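Local coordinates for acyl-coenzyme A oxidase acox-1.1 (Caenorhabditis elegans, PDB 5K3H), which catalyses the FAD-dependent first step of peroxisomal beta-oxidation, desaturating acyl-CoA substrates to (2E)-enoyl-CoA with release of hydrogen peroxide, at residues 3-8 with 25-30; 49-54 with 87-92; 73-78 with 110-115; 172-177 with 260-265; 492-497 with 573-578. All coordinates share one frame; numbering follows the deposited sequence.

Contact 1: 3-8 with 25-30; sequences HLNKTI and FDTHAM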
# COMPACT_ATOMS: atom_id res chain seq x y z
N HIS B 3 -6.34 12.40 -35.54
CA HIS B 3 -6.61 13.31 -34.45
C HIS B 3 -5.29 13.66 -33.78
O HIS B 3 -4.26 13.02 -34.01
CB HIS B 3 -7.56 12.67 -33.43
CG HIS B 3 -8.88 12.25 -34.01
ND1 HIS B 3 -9.22 10.92 -34.21
CD2 HIS B 3 -9.95 12.97 -34.44
CE1 HIS B 3 -10.44 10.85 -34.71
NE2 HIS B 3 -10.90 12.08 -34.86
N LEU B 4 -5.31 14.72 -32.97
CA LEU B 4 -4.14 15.03 -32.15
C LEU B 4 -3.74 13.84 -31.26
O LEU B 4 -2.55 13.56 -31.07
CB LEU B 4 -4.43 16.28 -31.33
CG LEU B 4 -4.41 17.55 -32.22
CD1 LEU B 4 -4.93 18.81 -31.51
CD2 LEU B 4 -3.01 17.79 -32.83
N ASN B 5 -4.72 13.11 -30.71
CA ASN B 5 -4.42 11.93 -29.90
C ASN B 5 -4.25 10.73 -30.84
O ASN B 5 -5.18 10.37 -31.58
CB ASN B 5 -5.50 11.69 -28.84
CG ASN B 5 -5.24 10.46 -27.97
OD1 ASN B 5 -5.14 9.34 -28.48
ND2 ASN B 5 -5.11 10.66 -26.65
N LYS B 6 -3.05 10.15 -30.85
CA LYS B 6 -2.70 9.10 -31.80
C LYS B 6 -3.09 7.71 -31.32
O LYS B 6 -2.77 6.73 -32.00
CB LYS B 6 -1.20 9.12 -32.10
CG LYS B 6 -0.74 10.41 -32.74
CD LYS B 6 -1.50 10.62 -34.03
CE LYS B 6 -0.95 11.78 -34.81
NZ LYS B 6 -1.30 13.08 -34.17
N THR B 7 -3.72 7.60 -30.14
CA THR B 7 -4.12 6.30 -29.62
C THR B 7 -5.55 5.91 -29.99
O THR B 7 -5.89 4.72 -29.95
CB THR B 7 -3.90 6.30 -28.10
OG1 THR B 7 -2.53 6.62 -27.85
CG2 THR B 7 -4.21 4.96 -27.49
N ILE B 8 -6.38 6.88 -30.43
CA ILE B 8 -7.75 6.58 -30.82
C ILE B 8 -7.75 5.56 -31.96
O ILE B 8 -6.96 5.67 -32.91
CB ILE B 8 -8.46 7.88 -31.26
CG1 ILE B 8 -8.51 8.91 -30.13
CG2 ILE B 8 -9.88 7.60 -31.81
CD1 ILE B 8 -8.87 10.30 -30.61
N PHE B 25 -2.90 18.70 -28.01
CA PHE B 25 -1.53 18.47 -28.44
C PHE B 25 -1.42 17.08 -29.04
O PHE B 25 -2.23 16.19 -28.78
CB PHE B 25 -0.53 18.62 -27.28
CG PHE B 25 -0.72 17.62 -26.17
CD1 PHE B 25 -1.60 17.86 -25.13
CD2 PHE B 25 -0.02 16.42 -26.18
CE1 PHE B 25 -1.79 16.94 -24.14
CE2 PHE B 25 -0.20 15.48 -25.18
CZ PHE B 25 -1.07 15.74 -24.17
N ASP B 26 -0.35 16.91 -29.83
CA ASP B 26 -0.04 15.67 -30.54
C ASP B 26 0.70 14.71 -29.61
O ASP B 26 1.82 14.99 -29.18
CB ASP B 26 0.81 16.05 -31.76
CG ASP B 26 1.33 14.86 -32.54
OD1 ASP B 26 0.99 13.70 -32.22
OD2 ASP B 26 2.13 15.09 -33.48
N THR B 27 0.11 13.55 -29.35
CA THR B 27 0.69 12.65 -28.35
C THR B 27 1.98 11.99 -28.84
O THR B 27 2.82 11.62 -28.00
CB THR B 27 -0.32 11.58 -27.89
OG1 THR B 27 -0.74 10.77 -29.00
CG2 THR B 27 -1.55 12.22 -27.26
N HIS B 28 2.19 11.87 -30.16
CA HIS B 28 3.50 11.44 -30.66
C HIS B 28 4.58 12.44 -30.24
O HIS B 28 5.71 12.04 -29.94
CB HIS B 28 3.52 11.31 -32.19
CG HIS B 28 2.87 10.07 -32.73
ND1 HIS B 28 2.51 9.00 -31.94
CD2 HIS B 28 2.51 9.74 -33.99
CE1 HIS B 28 1.96 8.06 -32.70
NE2 HIS B 28 1.95 8.49 -33.95
N ALA B 29 4.25 13.75 -30.29
CA ALA B 29 5.20 14.80 -29.93
C ALA B 29 5.45 14.84 -28.44
O ALA B 29 6.59 15.07 -27.99
CB ALA B 29 4.68 16.16 -30.42
N MET B 30 4.42 14.57 -27.64
CA MET B 30 4.61 14.46 -26.20
C MET B 30 5.42 13.23 -25.85
O MET B 30 6.23 13.26 -24.92
CB MET B 30 3.25 14.41 -25.47
CG MET B 30 3.36 14.47 -23.95
SD MET B 30 4.08 16.03 -23.37
CE MET B 30 2.62 17.10 -23.32
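Leu4 and Asn5 pass Asp26 and Thr27 with the two chain directions 46° apart, and Leu4 O accepts from Thr27 N at 3.2 Å. Two residues after Leu4, the side chain of the same threonine answers: Lys6 N donates to Thr27 OG1 at 3.0 Å in a nearly straight bond. Threonine suits the place because its two branches do different work. With chi1 at 61°, OG1 faces Lys6 while CG2 packs on CA and ND2 of Asn5. Lys6 adds a long aliphatic chain ending in a charge. Its CG lies centrally over one face of His28, a CH-pi contact 3.4 Å from the ring centroid, and bends at chi2 and chi4 carry NZ onward to a salt bridge with Asp26 OD1 (3.1 Å), weak as a hydrogen bond, and a bond to His3 O (3.0 Å). Asp26 is the N-cap of helix 27-35, and OD1 also accepts weakly from His28 N at 3.0 Å. Asn5 OD1 closes an Asx turn onto Thr7 N at 2.8 Å. Beyond the two segments, His28 ND1 is bonded to Glu619, Asn5 ND2 meets Ser613 and Asp616 of helix 590-616, and Phe25 packs on both that helix and helix 557-577.

Contact 2: 49-54 with 87-92; sequences AKLAEI and SEIIDP
Ile89 meets Lys50, Leu51 and Ile54 through aliphatic branches, so no ring stacks here; the flat peptide group of Glu88 is approached at its O, 3.7 Å from Lys50 CE. Ile89 is the hub, and a branched isoleucine suits the task because its two arms serve different partners. The CG1 arm reaches toward Ile54 tip to tip, CD1 to CD1 at 3.6 Å. The same Ile89 CD1 is met about at a right angle by Leu51, whose CD2 comes to 4.0 Å. The shorter arm, CG2, lies against the lysine chain at 4.0 Å from Lys50 CG. Lysine works at this border because its methylenes can cover a buried apolar residue while the ammonium stays near the surface. With CG anti to the backbone N (chi1 -180°) and a bend at chi2, the chain runs over Ile89 and past the Glu88 carbonyl. Lys50 NZ then makes a long salt bridge of 3.7 Å to Glu53 OE1, whereas the carboxylate of Glu88 pairs with Arg85. The contact thus joins the C-terminal end of helix 38-52, and the residues just past it, to the loop between helices 68-85 and 97-105. Leu57 and Ile47 also pack on Ile89, Arg43 donates to its carbonyl, and Leu51 extends onto Glu104 and Val105 of helix 97-105.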
# COMPACT_ATOMS: atom_id res chain seq x y z
N ALA B 49 5.28 -2.84 -32.48
CA ALA B 49 4.65 -3.39 -33.67
C ALA B 49 5.35 -4.67 -34.12
O ALA B 49 4.70 -5.65 -34.48
CB ALA B 49 4.67 -2.35 -34.79
N LYS B 50 6.68 -4.69 -34.05
CA LYS B 50 7.39 -5.91 -34.41
C LYS B 50 7.01 -7.06 -33.47
O LYS B 50 6.74 -8.18 -33.93
CB LYS B 50 8.90 -5.65 -34.39
CG LYS B 50 9.77 -6.85 -34.77
CD LYS B 50 9.48 -7.33 -36.19
CE LYS B 50 10.50 -8.37 -36.64
NZ LYS B 50 10.32 -8.73 -38.09
N LEU B 51 6.94 -6.80 -32.17
CA LEU B 51 6.58 -7.87 -31.24
C LEU B 51 5.17 -8.40 -31.50
O LEU B 51 4.89 -9.58 -31.22
CB LEU B 51 6.71 -7.36 -29.81
CG LEU B 51 8.12 -7.11 -29.29
CD1 LEU B 51 8.07 -6.22 -28.04
CD2 LEU B 51 8.85 -8.41 -29.01
N ALA B 52 4.28 -7.58 -32.05
CA ALA B 52 2.95 -8.07 -32.37
C ALA B 52 2.99 -9.20 -33.38
O ALA B 52 2.04 -10.00 -33.45
CB ALA B 52 2.05 -6.93 -32.88
N GLU B 53 4.06 -9.29 -34.18
CA GLU B 53 4.24 -10.35 -35.17
C GLU B 53 4.98 -11.55 -34.61
O GLU B 53 5.22 -12.50 -35.36
CB GLU B 53 5.04 -9.85 -36.37
CG GLU B 53 4.52 -8.63 -37.09
CD GLU B 53 5.47 -8.19 -38.22
OE1 GLU B 53 6.62 -8.69 -38.28
OE2 GLU B 53 5.08 -7.30 -39.01
N ILE B 54 5.36 -11.56 -33.34
CA ILE B 54 6.17 -12.65 -32.80
C ILE B 54 5.42 -13.26 -31.62
O ILE B 54 5.78 -13.01 -30.46
CB ILE B 54 7.56 -12.17 -32.35
CG1 ILE B 54 8.26 -11.36 -33.43
CG2 ILE B 54 8.43 -13.33 -31.95
CD1 ILE B 54 9.60 -10.82 -32.94
N SER B 87 18.14 -9.46 -31.98
CA SER B 87 18.64 -8.56 -33.03
C SER B 87 17.60 -8.25 -34.08
O SER B 87 17.74 -7.25 -34.80
CB SER B 87 19.85 -9.16 -33.74
OG SER B 87 20.99 -9.17 -32.91
N GLU B 88 16.59 -9.10 -34.24
CA GLU B 88 15.56 -8.81 -35.23
C GLU B 88 14.64 -7.69 -34.82
O GLU B 88 13.85 -7.22 -35.64
CB GLU B 88 14.73 -10.07 -35.47
CG GLU B 88 15.57 -11.27 -35.87
CD GLU B 88 14.80 -12.56 -35.72
OE1 GLU B 88 13.61 -12.60 -36.10
OE2 GLU B 88 15.42 -13.56 -35.26
N ILE B 89 14.74 -7.22 -33.57
CA ILE B 89 13.79 -6.28 -33.02
C ILE B 89 14.46 -4.98 -32.60
O ILE B 89 13.89 -3.90 -32.79
CB ILE B 89 13.02 -6.91 -31.83
CG1 ILE B 89 12.56 -8.33 -32.20
CG2 ILE B 89 11.80 -6.07 -31.45
CD1 ILE B 89 12.18 -9.20 -31.00
N ILE B 90 15.68 -5.05 -32.05
CA ILE B 90 16.33 -3.87 -31.46
C ILE B 90 17.80 -3.80 -31.86
O ILE B 90 18.35 -4.71 -32.48
CB ILE B 90 16.23 -3.84 -29.91
CG1 ILE B 90 17.02 -5.02 -29.30
CG2 ILE B 90 14.78 -3.80 -29.43
CD1 ILE B 90 17.36 -4.84 -27.85
N ASP B 91 18.42 -2.68 -31.50
CA ASP B 91 19.86 -2.56 -31.41
C ASP B 91 20.27 -3.04 -30.03
O ASP B 91 20.02 -2.33 -29.04
CB ASP B 91 20.30 -1.12 -31.64
CG ASP B 91 21.77 -0.86 -31.27
OD1 ASP B 91 22.17 0.32 -31.30
OD2 ASP B 91 22.51 -1.82 -30.97
N PRO B 92 20.88 -4.23 -29.89
CA PRO B 92 21.12 -4.79 -28.55
C PRO B 92 22.15 -4.02 -27.74
O PRO B 92 22.34 -4.34 -26.55
CB PRO B 92 21.60 -6.22 -28.84
CG PRO B 92 21.30 -6.49 -30.28
CD PRO B 92 21.19 -5.17 -30.98

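Contact 3: 73-78 with 110-115; sequences MESARK and GNPMAL
Ser75 OG donates to a water at 2.7 Å, and the same water donates to Gly110 O at 2.7 Å, bridging a helix to the loop beside it. Serine fits this face of the helix because it is small and polar: chi1 of -175° directs OG at the loop, where it comes to 3.1 Å from Asn111 CB and 3.4 Å from Pro112 CD. The apolar share is slight, Ala76 CB lying 4.4 Å from Pro112 CG, and an alanine leaves room for the proline ring to approach. Gly110, just before the turn, has a positive phi of 113° combined with an extended psi, angles at which a CB would strike the preceding carbonyl oxygen. Asn111 opens a type I turn ending at Ala114 and reinforces it with an Asx turn, OD1 accepting from Met113 N at 2.8 Å from above the amide plane. Pro112, with its fixed phi, is well suited to the second position. Helix 114-127 then begins, its start also tied by Asn192, which bonds to Asn111 O and Leu115 N and is the residue after Gly191, which binds an FAD shared between the subunits. On the helix 68-85 side, Leu79 touches Asn111, Pro112 and Met113, while Tyr661 of the second subunit lies on Ala76 and Arg77.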
# COMPACT_ATOMS: atom_id res chain seq x y z
N MET B 73 8.99 -20.54 -15.01
CA MET B 73 9.14 -21.29 -16.26
C MET B 73 8.86 -20.42 -17.49
O MET B 73 9.64 -20.41 -18.45
CB MET B 73 8.22 -22.52 -16.26
CG MET B 73 8.82 -23.75 -15.59
SD MET B 73 10.35 -24.37 -16.35
CE MET B 73 9.69 -25.29 -17.75
N GLU B 74 7.73 -19.71 -17.49
CA GLU B 74 7.38 -18.85 -18.60
C GLU B 74 8.44 -17.77 -18.81
O GLU B 74 8.83 -17.47 -19.95
CB GLU B 74 6.01 -18.22 -18.33
CG GLU B 74 5.56 -17.14 -19.30
CD GLU B 74 5.04 -17.74 -20.59
OE1 GLU B 74 5.03 -18.98 -20.71
OE2 GLU B 74 4.63 -17.00 -21.50
N SER B 75 8.93 -17.17 -17.73
CA SER B 75 9.92 -16.11 -17.84
C SER B 75 11.22 -16.64 -18.45
O SER B 75 11.87 -15.95 -19.24
CB SER B 75 10.15 -15.49 -16.44
OG SER B 75 11.02 -14.37 -16.46
N ALA B 76 11.63 -17.87 -18.07
CA ALA B 76 12.82 -18.49 -18.66
C ALA B 76 12.58 -18.83 -20.13
O ALA B 76 13.47 -18.64 -20.97
CB ALA B 76 13.21 -19.74 -17.87
N ARG B 77 11.40 -19.35 -20.45
CA ARG B 77 11.02 -19.59 -21.84
C ARG B 77 11.24 -18.35 -22.71
O ARG B 77 12.02 -18.38 -23.67
CB ARG B 77 9.56 -20.03 -21.90
CG ARG B 77 9.12 -20.56 -23.25
CD ARG B 77 7.61 -20.82 -23.28
NE ARG B 77 6.81 -19.61 -23.19
CZ ARG B 77 6.68 -18.72 -24.18
NH1 ARG B 77 7.32 -18.89 -25.33
NH2 ARG B 77 5.93 -17.64 -24.02
N LYS B 78 10.57 -17.24 -22.36
CA LYS B 78 10.68 -16.00 -23.14
C LYS B 78 12.10 -15.47 -23.16
O LYS B 78 12.56 -14.92 -24.17
CB LYS B 78 9.74 -14.93 -22.59
CG LYS B 78 8.30 -15.32 -22.72
CD LYS B 78 7.38 -14.16 -22.49
CE LYS B 78 7.21 -13.95 -20.99
NZ LYS B 78 6.02 -13.11 -20.70
N GLY B 110 9.73 -9.68 -12.66
CA GLY B 110 11.07 -10.22 -12.60
C GLY B 110 11.38 -11.19 -13.73
O GLY B 110 10.52 -11.57 -14.54
N ASN B 111 12.65 -11.59 -13.79
CA ASN B 111 13.09 -12.67 -14.66
C ASN B 111 14.38 -13.24 -14.09
O ASN B 111 14.99 -12.65 -13.20
CB ASN B 111 13.26 -12.19 -16.12
CG ASN B 111 14.45 -11.28 -16.31
OD1 ASN B 111 15.56 -11.74 -16.56
ND2 ASN B 111 14.22 -9.97 -16.17
N PRO B 112 14.80 -14.43 -14.55
CA PRO B 112 16.00 -15.09 -13.96
C PRO B 112 17.30 -14.33 -14.14
O PRO B 112 18.31 -14.71 -13.53
CB PRO B 112 16.06 -16.43 -14.69
CG PRO B 112 14.62 -16.71 -15.08
CD PRO B 112 14.05 -15.37 -15.42
N MET B 113 17.33 -13.33 -15.02
CA MET B 113 18.54 -12.57 -15.27
C MET B 113 18.35 -11.09 -14.97
O MET B 113 19.09 -10.25 -15.49
CB MET B 113 19.01 -12.79 -16.71
CG MET B 113 19.51 -14.19 -16.91
SD MET B 113 20.15 -14.51 -18.56
CE MET B 113 21.51 -13.34 -18.69
N ALA B 114 17.36 -10.78 -14.14
CA ALA B 114 17.07 -9.40 -13.77
C ALA B 114 18.27 -8.69 -13.16
O ALA B 114 18.55 -7.53 -13.48
CB ALA B 114 15.88 -9.34 -12.82
N LEU B 115 18.99 -9.37 -12.28
CA LEU B 115 20.15 -8.79 -11.62
C LEU B 115 21.42 -8.90 -12.47
O LEU B 115 22.35 -8.11 -12.32
CB LEU B 115 20.38 -9.44 -10.25
CG LEU B 115 19.67 -8.78 -9.07
CD1 LEU B 115 20.24 -7.39 -8.81
CD2 LEU B 115 18.17 -8.71 -9.32
O HOH W 1 9.47 -12.24 -16.99

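Contact 4: 172-177 with 260-265; sequences GTQEFV and IPRTNL
Phe176 and Ile260 form an antiparallel hydrogen-bonded pair in the mixed beta sheet, joining strand 175-179 to strand 258-261. Both backbone groups of Phe176 are used: its N donates to Ile260 O at 2.8 Å, and its O accepts from Ile260 N at 2.9 Å. Pro261, lacking an N-H, suits the adjoining non-hydrogen-bonded pair with Glu175. The pairing ends where Arg262 N donates to Gln174 O at 3.1 Å; Gln174 and Glu175 make a G1 beta bulge facing Asp170. Glu175 OE1 accepts from Thr173 OG1 at 2.8 Å and is also salt-bridged to Arg259. Gln174 and Arg262 lie side by side, their planes 25° apart, but Gln174 NE2 and Arg262 NH1 are both donors and do not bond; Arg262 NE instead donates to Val272 O. Pro261 O is taken by Asn264 N in the 3-10 turn, and Asn264 ND2 by Met219 O. Flat and apolar, the Phe176 ring sets its edge against this turn, CE2 lying 3.5 Å from Arg262 O.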
# COMPACT_ATOMS: atom_id res chain seq x y z
N GLY B 172 50.05 -18.60 2.10
CA GLY B 172 50.70 -19.83 1.70
C GLY B 172 50.19 -20.37 0.38
O GLY B 172 50.97 -20.79 -0.47
N THR B 173 48.87 -20.35 0.20
CA THR B 173 48.23 -20.92 -0.98
C THR B 173 47.81 -19.88 -2.02
O THR B 173 47.22 -20.26 -3.04
CB THR B 173 47.02 -21.75 -0.56
OG1 THR B 173 46.01 -20.88 -0.01
CG2 THR B 173 47.44 -22.75 0.50
N GLN B 174 48.04 -18.60 -1.76
CA GLN B 174 47.62 -17.51 -2.64
C GLN B 174 46.15 -17.63 -3.02
O GLN B 174 45.78 -17.65 -4.20
CB GLN B 174 48.49 -17.46 -3.89
CG GLN B 174 49.92 -17.02 -3.63
CD GLN B 174 50.77 -17.26 -4.85
OE1 GLN B 174 51.56 -18.20 -4.88
NE2 GLN B 174 50.59 -16.42 -5.88
N GLU B 175 45.31 -17.72 -1.99
CA GLU B 175 43.87 -17.89 -2.13
C GLU B 175 43.16 -17.02 -1.11
O GLU B 175 43.72 -16.70 -0.06
CB GLU B 175 43.46 -19.34 -1.92
CG GLU B 175 43.73 -20.27 -3.07
CD GLU B 175 43.47 -21.69 -2.66
OE1 GLU B 175 43.99 -22.10 -1.60
OE2 GLU B 175 42.69 -22.37 -3.35
N PHE B 176 41.92 -16.62 -1.43
CA PHE B 176 41.00 -16.07 -0.44
C PHE B 176 40.09 -17.16 0.09
O PHE B 176 39.58 -17.98 -0.69
CB PHE B 176 40.20 -14.91 -1.02
CG PHE B 176 41.02 -13.67 -1.20
CD1 PHE B 176 41.24 -12.81 -0.13
CD2 PHE B 176 41.63 -13.40 -2.40
CE1 PHE B 176 42.02 -11.69 -0.26
CE2 PHE B 176 42.42 -12.29 -2.55
CZ PHE B 176 42.61 -11.42 -1.47
N VAL B 177 39.91 -17.20 1.41
CA VAL B 177 39.02 -18.16 2.07
C VAL B 177 37.78 -17.37 2.47
O VAL B 177 37.85 -16.51 3.35
CB VAL B 177 39.68 -18.80 3.30
CG1 VAL B 177 38.66 -19.51 4.15
CG2 VAL B 177 40.83 -19.74 2.93
N ILE B 260 38.94 -19.37 -3.18
CA ILE B 260 39.01 -18.84 -4.54
C ILE B 260 40.41 -18.26 -4.77
O ILE B 260 41.09 -17.88 -3.79
CB ILE B 260 37.90 -17.80 -4.80
CG1 ILE B 260 38.05 -16.57 -3.90
CG2 ILE B 260 36.52 -18.40 -4.62
CD1 ILE B 260 37.00 -15.51 -4.14
N PRO B 261 40.90 -18.22 -6.01
CA PRO B 261 42.24 -17.69 -6.28
C PRO B 261 42.39 -16.23 -5.85
O PRO B 261 41.42 -15.48 -5.75
CB PRO B 261 42.40 -17.83 -7.80
CG PRO B 261 41.42 -18.90 -8.19
CD PRO B 261 40.29 -18.84 -7.21
N ARG B 262 43.64 -15.83 -5.62
CA ARG B 262 43.94 -14.44 -5.30
C ARG B 262 43.34 -13.49 -6.33
O ARG B 262 42.82 -12.42 -5.98
CB ARG B 262 45.45 -14.21 -5.22
CG ARG B 262 45.81 -12.83 -4.69
CD ARG B 262 47.26 -12.47 -4.79
NE ARG B 262 47.63 -11.90 -6.09
CZ ARG B 262 48.18 -12.59 -7.08
NH1 ARG B 262 48.44 -13.89 -6.93
NH2 ARG B 262 48.49 -11.97 -8.22
N THR B 263 43.41 -13.86 -7.61
CA THR B 263 43.01 -12.96 -8.69
C THR B 263 41.49 -12.90 -8.89
O THR B 263 41.04 -12.18 -9.79
CB THR B 263 43.68 -13.38 -10.00
OG1 THR B 263 43.44 -14.77 -10.22
CG2 THR B 263 45.18 -13.12 -9.95
N ASN B 264 40.70 -13.60 -8.06
CA ASN B 264 39.25 -13.37 -8.04
C ASN B 264 38.86 -12.13 -7.25
O ASN B 264 37.70 -11.74 -7.31
CB ASN B 264 38.49 -14.58 -7.48
CG ASN B 264 38.33 -15.70 -8.49
OD1 ASN B 264 39.23 -15.98 -9.27
ND2 ASN B 264 37.17 -16.33 -8.48
N LEU B 265 39.78 -11.55 -6.48
CA LEU B 265 39.59 -10.20 -5.97
C LEU B 265 39.55 -9.23 -7.15
O LEU B 265 40.48 -9.21 -7.97
CB LEU B 265 40.74 -9.81 -5.02
CG LEU B 265 40.87 -8.33 -4.64
CD1 LEU B 265 39.77 -7.89 -3.68
CD2 LEU B 265 42.24 -7.98 -4.06

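Contact 5: 492-497 with 573-578; sequences IKTFQH and YELLDV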
# COMPACT_ATOMS: atom_id res chain seq x y z
N ILE B 492 8.65 28.75 -6.77
CA ILE B 492 9.99 28.23 -6.56
C ILE B 492 10.65 28.96 -5.39
O ILE B 492 11.20 28.33 -4.47
CB ILE B 492 10.81 28.33 -7.86
CG1 ILE B 492 10.22 27.35 -8.90
CG2 ILE B 492 12.24 27.95 -7.61
CD1 ILE B 492 10.92 27.35 -10.25
N LYS B 493 10.55 30.30 -5.36
CA LYS B 493 11.14 31.04 -4.24
C LYS B 493 10.49 30.69 -2.91
O LYS B 493 11.15 30.75 -1.87
CB LYS B 493 11.05 32.55 -4.46
CG LYS B 493 11.92 33.06 -5.58
CD LYS B 493 12.10 34.56 -5.45
CE LYS B 493 10.76 35.28 -5.49
NZ LYS B 493 10.77 36.59 -4.76
N THR B 494 9.20 30.33 -2.92
CA THR B 494 8.52 29.94 -1.69
C THR B 494 8.98 28.57 -1.21
O THR B 494 9.21 28.38 -0.01
CB THR B 494 7.00 29.99 -1.93
OG1 THR B 494 6.65 31.33 -2.29
CG2 THR B 494 6.21 29.60 -0.70
N PHE B 495 9.15 27.60 -2.12
CA PHE B 495 9.74 26.31 -1.75
C PHE B 495 11.18 26.47 -1.26
O PHE B 495 11.62 25.77 -0.34
CB PHE B 495 9.71 25.33 -2.93
CG PHE B 495 8.34 24.82 -3.28
CD1 PHE B 495 7.63 24.05 -2.38
CD2 PHE B 495 7.79 25.08 -4.51
CE1 PHE B 495 6.41 23.56 -2.69
CE2 PHE B 495 6.53 24.61 -4.84
CZ PHE B 495 5.84 23.84 -3.93
N GLN B 496 11.94 27.35 -1.90
CA GLN B 496 13.30 27.58 -1.44
C GLN B 496 13.30 28.11 -0.01
O GLN B 496 14.08 27.64 0.83
CB GLN B 496 14.02 28.55 -2.40
CG GLN B 496 14.45 27.88 -3.68
CD GLN B 496 15.08 28.83 -4.71
OE1 GLN B 496 14.93 30.04 -4.62
NE2 GLN B 496 15.75 28.26 -5.72
N HIS B 497 12.39 29.03 0.29
CA HIS B 497 12.30 29.58 1.64
C HIS B 497 11.99 28.50 2.67
O HIS B 497 12.67 28.40 3.70
CB HIS B 497 11.26 30.69 1.70
CG HIS B 497 11.06 31.23 3.08
ND1 HIS B 497 11.89 32.18 3.64
CD2 HIS B 497 10.17 30.89 4.05
CE1 HIS B 497 11.49 32.43 4.87
NE2 HIS B 497 10.46 31.66 5.14
N TYR B 573 -0.43 21.89 -5.80
CA TYR B 573 -0.68 20.70 -4.99
C TYR B 573 0.45 20.48 -3.99
O TYR B 573 0.20 20.23 -2.80
CB TYR B 573 -0.83 19.49 -5.89
CG TYR B 573 -1.21 18.24 -5.15
CD1 TYR B 573 -2.55 17.95 -4.89
CD2 TYR B 573 -0.25 17.36 -4.68
CE1 TYR B 573 -2.91 16.81 -4.22
CE2 TYR B 573 -0.61 16.22 -4.00
CZ TYR B 573 -1.95 15.95 -3.78
OH TYR B 573 -2.32 14.82 -3.11
N GLU B 574 1.70 20.54 -4.45
CA GLU B 574 2.83 20.31 -3.57
C GLU B 574 2.93 21.40 -2.51
O GLU B 574 3.29 21.12 -1.36
CB GLU B 574 4.11 20.20 -4.38
CG GLU B 574 4.12 19.06 -5.41
CD GLU B 574 3.99 17.67 -4.77
OE1 GLU B 574 4.63 17.45 -3.71
OE2 GLU B 574 3.26 16.80 -5.32
N LEU B 575 2.63 22.65 -2.87
CA LEU B 575 2.68 23.72 -1.86
C LEU B 575 1.58 23.55 -0.81
O LEU B 575 1.83 23.72 0.39
CB LEU B 575 2.59 25.10 -2.51
CG LEU B 575 2.64 26.32 -1.56
CD1 LEU B 575 3.88 26.30 -0.62
CD2 LEU B 575 2.55 27.64 -2.37
N LEU B 576 0.35 23.23 -1.23
CA LEU B 576 -0.69 22.95 -0.25
C LEU B 576 -0.28 21.80 0.66
O LEU B 576 -0.59 21.81 1.85
CB LEU B 576 -2.01 22.66 -0.95
CG LEU B 576 -3.34 22.90 -0.20
CD1 LEU B 576 -3.51 24.34 0.29
CD2 LEU B 576 -4.50 22.53 -1.11
N ASP B 577 0.46 20.83 0.11
CA ASP B 577 0.88 19.66 0.87
C ASP B 577 1.82 20.01 2.01
O ASP B 577 1.79 19.34 3.05
CB ASP B 577 1.57 18.66 -0.04
CG ASP B 577 1.76 17.30 0.61
OD1 ASP B 577 0.86 16.91 1.38
OD2 ASP B 577 2.81 16.64 0.37
N VAL B 578 2.67 21.02 1.84
CA VAL B 578 3.66 21.40 2.85
C VAL B 578 3.33 22.77 3.44
O VAL B 578 4.23 23.55 3.79
CB VAL B 578 5.08 21.35 2.25
CG1 VAL B 578 5.37 19.96 1.73
CG2 VAL B 578 5.25 22.39 1.14
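Phe495 CZ meets the backbone of the facing helix at Leu575 N, 3.6 Å away and near the ring plane, so the ring enters edge-on. The same CZ touches Leu575 CB at 3.8 Å and Glu574 CB at 4.1 Å, and CE1 meets Val578 CG2 at 4.2 Å. A phenylalanine can span this gap: with chi1 at -71° the ring reaches across to the other helix. Beside it Thr494 CG2 crosses Leu575 CD1 about at a right angle, 4.0 Å apart. These are helices 489-515 and 557-577 of the all-helical C-terminal region, running in nearly the same direction, 29° apart, with local axes 11.2 Å distant. Further out, Leu541 packs on Phe495, and Leu575 continues onto Ile480, Met588 and Val596. Thr494 can face this apolar layer because its OG1 bonds to Ser478 and to Glu490 O; Glu574 keeps its CB here while Arg540 and Arg350 take its carboxylate. Val578, just past the helix end, lies about 4 Å, side chain to side chain, from the ATP-binding Tyr581.

From the N terminus, contact 1 closes a short loop holding helix 14-21 and fastens the chain start to the beginning of helix 27-35. Helix 38-52 follows, and there contact 2 opens. Contacts 2 and 3 cross, since 73-78 lies between 49-54 and 87-92 while 110-115 comes after both; their centres are about 18 Å apart, and together they knit the N-terminal helices. Contact 4 comes next in series, closing a long, strand-rich loop in the beta sheet region. Contact 5 closes an almost wholly helical loop in the C-terminal region, on the opposite side of the chain's centre from contacts 2, 3 and 4. No two contacts touch.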